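Local coordinates for carboxymuconolactone decarboxylase family protein (Methanocaldococcus jannaschii, PDB 3D7I) that probably acts as an oxidoreductase with peroxiredoxin activity of the AhpD-like clan, possibly helping to detoxify oxygen, at residues G73-K76 and E77-A80; S90-P93 and A94-A98. One frame throughout, in Å; residues are numbered along the deposited sequence.

Interaction 1. Residues G73-K76 and E77-A80; sequences GITK and EEIA
Thr75 and Glu78 trade bonds across the first turn of helix 76-90, each side chain meeting the other's backbone N-H while the two side chains cross at about a right angle. Thr75 OG1 accepts from Glu78 N at 3.0 Å, a position it owes to chi1 of 62°, which sets the hydroxyl between its own backbone N and carbonyl carbon, within reach of the Glu78 N-H (159° at the hydrogen). In return Glu78 reaches back with an extended chain, and its OE1 takes the N-H of Thr75 at 2.9 Å, nearly straight at 162°; the donor meets the oxygen on its anti side and well out of the carboxylate plane. The exchange defines a capping box with Thr75 as N-cap. It comes two residues after Gly73, the first residue past helix 58-72, which has positive phi, and the regular helix bonds then take over, Ile79 N to Thr75 O at 3.0 Å and Ala80 N to Lys76 O at 2.8 Å. Water 1 donates to both Gly73 O and Glu78 OE1, the latter at 2.7 Å, giving this carboxylate oxygen a second donor, while OE2 forms a salt bridge with Lys42. With an alanine in place of Glu78, the Thr75 N-H would probably lose its acceptor and Lys42 its charge partner. On the inner side Ile74 CG2 touches Ile79 CG1 at 3.7 Å, the two side chains again crossing near a right angle, and both pack against helices 41-53 and 58-72. Farther out, water 2 lies 2.6 Å from Thr75 OG1 and donates to Glu77 OE1. Lys76 leads away from the turn, its NZ hydrogen-bonded to the carbonyl oxygens of Leu102 and Leu105.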
loop_
_atom_site.group_PDB
_atom_site.type_symbol
_atom_site.label_atom_id
_atom_site.label_comp_id
_atom_site.label_asym_id
_atom_site.label_seq_id
_atom_site.Cartn_x
_atom_site.Cartn_y
_atom_site.Cartn_z
ATOM N N GLY B 73 -16.744 -13.765 20.164
ATOM C CA GLY B 73 -17.627 -14.799 19.622
ATOM C C GLY B 73 -18.039 -14.579 18.167
ATOM O O GLY B 73 -19.062 -15.109 17.703
ATOM N N ILE B 74 -17.244 -13.806 17.433
ATOM C CA ILE B 74 -17.489 -13.615 15.989
ATOM C C ILE B 74 -17.340 -14.981 15.281
ATOM O O ILE B 74 -16.461 -15.762 15.644
ATOM C CB ILE B 74 -16.570 -12.500 15.446
ATOM C CG1 ILE B 74 -17.141 -11.126 15.864
ATOM C CG2 ILE B 74 -16.396 -12.611 13.907
ATOM C CD1 ILE B 74 -16.219 -9.929 15.667
ATOM N N THR B 75 -18.220 -15.296 14.325
ATOM C CA THR B 75 -18.169 -16.607 13.641
ATOM C C THR B 75 -17.317 -16.591 12.380
ATOM O O THR B 75 -17.061 -15.533 11.820
ATOM C CB THR B 75 -19.551 -17.135 13.232
ATOM O OG1 THR B 75 -20.151 -16.245 12.302
ATOM C CG2 THR B 75 -20.514 -17.369 14.525
ATOM N N LYS B 76 -16.924 -17.768 11.898
ATOM C CA LYS B 76 -16.214 -17.820 10.620
ATOM C C LYS B 76 -17.128 -17.331 9.489
ATOM O O LYS B 76 -16.638 -16.672 8.565
ATOM C CB LYS B 76 -15.686 -19.221 10.315
ATOM C CG LYS B 76 -14.560 -19.697 11.235
ATOM C CD LYS B 76 -13.915 -20.967 10.667
ATOM C CE LYS B 76 -12.574 -21.271 11.327
ATOM N NZ LYS B 76 -11.796 -22.266 10.519
ATOM N N GLU B 77 -18.444 -17.589 9.585
ATOM C CA GLU B 77 -19.400 -17.091 8.590
ATOM C C GLU B 77 -19.445 -15.552 8.550
ATOM O O GLU B 77 -19.504 -14.950 7.486
ATOM C CB GLU B 77 -20.814 -17.625 8.860
ATOM C CG GLU B 77 -21.806 -17.293 7.730
ATOM C CD GLU B 77 -23.212 -17.846 7.984
ATOM O OE1 GLU B 77 -23.635 -17.908 9.173
ATOM O OE2 GLU B 77 -23.874 -18.219 6.984
ATOM N N GLU B 78 -19.402 -14.914 9.712
ATOM C CA GLU B 78 -19.337 -13.455 9.762
ATOM C C GLU B 78 -18.025 -12.929 9.160
ATOM O O GLU B 78 -18.026 -11.951 8.409
ATOM C CB GLU B 78 -19.493 -12.942 11.188
ATOM C CG GLU B 78 -20.889 -13.147 11.743
ATOM C CD GLU B 78 -21.024 -12.836 13.237
ATOM O OE1 GLU B 78 -20.066 -13.018 14.030
ATOM O OE2 GLU B 78 -22.118 -12.390 13.619
ATOM N N ILE B 79 -16.916 -13.577 9.501
ATOM C CA ILE B 79 -15.627 -13.208 8.897
ATOM C C ILE B 79 -15.638 -13.377 7.372
ATOM O O ILE B 79 -15.170 -12.506 6.636
ATOM C CB ILE B 79 -14.407 -13.935 9.561
ATOM C CG1 ILE B 79 -14.316 -13.585 11.050
ATOM C CG2 ILE B 79 -13.097 -13.500 8.889
ATOM C CD1 ILE B 79 -13.351 -14.452 11.810
ATOM N N ALA B 80 -16.236 -14.453 6.881
ATOM C CA ALA B 80 -16.317 -14.662 5.457
ATOM C C ALA B 80 -17.072 -13.520 4.775
ATOM O O ALA B 80 -16.689 -13.075 3.707
ATOM C CB ALA B 80 -16.949 -16.004 5.145
HETATM O O HOH W 1 -21.170 -13.740 16.369
HETATM O O HOH W 2 -22.703 -16.683 11.777
#

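Interaction 2. Residues S90-P93 and A94-A98; sequences SGMP and AFTKA
Met92 and Phe95 lie on the opening turn of helix 92-104, where the backbone bonds Phe95 N to Gly91 O (3.3 Å), Thr96 N to Met92 O (2.8 Å) and Lys97 N to Pro93 O carry the chain from its N-cap into regular helix. Gly91 is that N-cap and also the residue that leaves helix 76-90 with positive phi, which makes the segment a tight helix-to-helix turn. At its backbone angles of 101° and 174° a CB would press on the carbonyl oxygen of Ser90. Pro93, in the first turn, has no N-H to offer, and the N-H of Ala94 is met by water 3 at 2.9 Å, a water that also donates to Ser90 O. Of the side chains, the selenomethionine at Met92, in the conformer given, one of two, runs side by side with Phe95 in the same direction. The Phe95 ring leaves the helix with CG anti to the backbone N (chi1 176°), and in that conformer Met92 SE approaches it obliquely, 5.3 Å from the ring centroid, in a Met-aromatic contact. Both residues pack on Leu87 of helix 76-90 and on Ile26 of the third subunit, so the pair joins an intrachain helix contact to a subunit interface. Met92 and Pro93 also face the fourth subunit, touching its Leu88 and Thr89 respectively. In the conformer given, Lys97 NZ forms a salt bridge with Asp57 of the third subunit. Ala94 and Ala98 present their methyls to helix 76-90, against Val86 and Leu83. Thr96 crosses Met92 at about a right angle and brings its hydroxyl back over the preceding turn, with OG1 3.1 Å from Met92 O and 3.3 Å from Pro93 O.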
loop_
_atom_site.group_PDB
_atom_site.type_symbol
_atom_site.label_atom_id
_atom_site.label_comp_id
_atom_site.label_asym_id
_atom_site.label_seq_id
_atom_site.Cartn_x
_atom_site.Cartn_y
_atom_site.Cartn_z
ATOM N N SER B 90 -10.335 -4.805 -2.787
ATOM C CA SER B 90 -8.917 -5.073 -2.697
ATOM C C SER B 90 -8.376 -6.133 -3.642
ATOM O O SER B 90 -7.144 -6.241 -3.791
ATOM C CB SER B 90 -8.538 -5.412 -1.231
ATOM O OG SER B 90 -9.029 -4.410 -0.339
ATOM N N GLY B 91 -9.243 -6.949 -4.243
ATOM C CA GLY B 91 -8.809 -7.899 -5.264
ATOM C C GLY B 91 -8.661 -9.337 -4.774
ATOM O O GLY B 91 -8.785 -9.621 -3.571
HETATM N N MSE B 92 -8.395 -10.220 -5.723
HETATM C CA MSE B 92 -8.303 -11.646 -5.454
HETATM C C MSE B 92 -7.140 -12.051 -4.530
HETATM O O MSE B 92 -7.341 -12.876 -3.616
HETATM C CB MSE B 92 -8.262 -12.431 -6.768
HETATM C CG MSE B 92 -9.556 -12.587 -7.402
HETATM SE SE MSE B 92 -10.573 -13.835 -6.373
HETATM C CE MSE B 92 -9.585 -15.473 -6.794
ATOM N N PRO B 93 -5.934 -11.490 -4.719
ATOM C CA PRO B 93 -4.853 -11.922 -3.809
ATOM C C PRO B 93 -5.175 -11.770 -2.320
ATOM O O PRO B 93 -4.951 -12.698 -1.521
ATOM C CB PRO B 93 -3.664 -11.059 -4.236
ATOM C CG PRO B 93 -3.929 -10.767 -5.667
ATOM C CD PRO B 93 -5.417 -10.579 -5.761
ATOM N N ALA B 94 -5.715 -10.625 -1.934
ATOM C CA ALA B 94 -6.034 -10.396 -0.540
ATOM C C ALA B 94 -7.160 -11.329 -0.072
ATOM O O ALA B 94 -7.121 -11.882 1.041
ATOM C CB ALA B 94 -6.455 -8.918 -0.346
ATOM N N PHE B 95 -8.174 -11.465 -0.918
ATOM C CA PHE B 95 -9.307 -12.327 -0.624
ATOM C C PHE B 95 -8.857 -13.780 -0.401
ATOM O O PHE B 95 -9.234 -14.418 0.604
ATOM C CB PHE B 95 -10.283 -12.309 -1.795
ATOM C CG PHE B 95 -11.455 -13.262 -1.617
ATOM C CD1 PHE B 95 -12.400 -13.032 -0.652
ATOM C CD2 PHE B 95 -11.593 -14.385 -2.426
ATOM C CE1 PHE B 95 -13.489 -13.887 -0.480
ATOM C CE2 PHE B 95 -12.678 -15.258 -2.253
ATOM C CZ PHE B 95 -13.615 -15.017 -1.280
ATOM N N THR B 96 -8.075 -14.308 -1.330
ATOM C CA THR B 96 -7.736 -15.741 -1.268
ATOM C C THR B 96 -6.797 -16.007 -0.087
ATOM O O THR B 96 -6.951 -17.013 0.606
ATOM C CB THR B 96 -7.151 -16.252 -2.603
ATOM O OG1 THR B 96 -5.975 -15.520 -2.886
ATOM C CG2 THR B 96 -8.132 -16.063 -3.746
ATOM N N LYS B 97 -5.856 -15.094 0.188
ATOM C CA LYS B 97 -4.951 -15.236 1.328
ATOM C C LYS B 97 -5.772 -15.286 2.611
ATOM O O LYS B 97 -5.559 -16.151 3.463
ATOM C CB LYS B 97 -3.956 -14.064 1.378
ATOM C CG LYS B 97 -2.971 -14.092 2.548
ATOM C CD LYS B 97 -1.857 -13.039 2.397
ATOM C CE LYS B 97 -0.558 -13.506 3.035
ATOM N NZ LYS B 97 0.132 -14.523 2.199
ATOM N N ALA B 98 -6.700 -14.343 2.753
ATOM C CA ALA B 98 -7.532 -14.223 3.971
ATOM C C ALA B 98 -8.455 -15.422 4.161
ATOM O O ALA B 98 -8.637 -15.936 5.300
ATOM C CB ALA B 98 -8.348 -12.911 3.940
HETATM O O HOH W 3 -5.304 -8.161 -3.426
#

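How the interactions relate
Interactions 1 and 2 lie at the starts of two successive helices, 76-90 and 92-104, and therefore in series along the chain, with most of helix 76-90 between them. Their centres are about 17 Å apart and their nearest atoms about 5 Å apart, so the two do not touch. Each contains a glycine of positive phi just after the preceding helix; in 90-98 that glycine is itself the N-cap, whereas in 73-80 the cap is Thr75, two residues on. The two helices pack on each other, Leu102 receiving both Ile79 and Ala80. Met65 of helix 58-72 bridges them, meeting both Ile79 and Ala98. Each interaction also borders neighbouring subunits of the six-chain assembly.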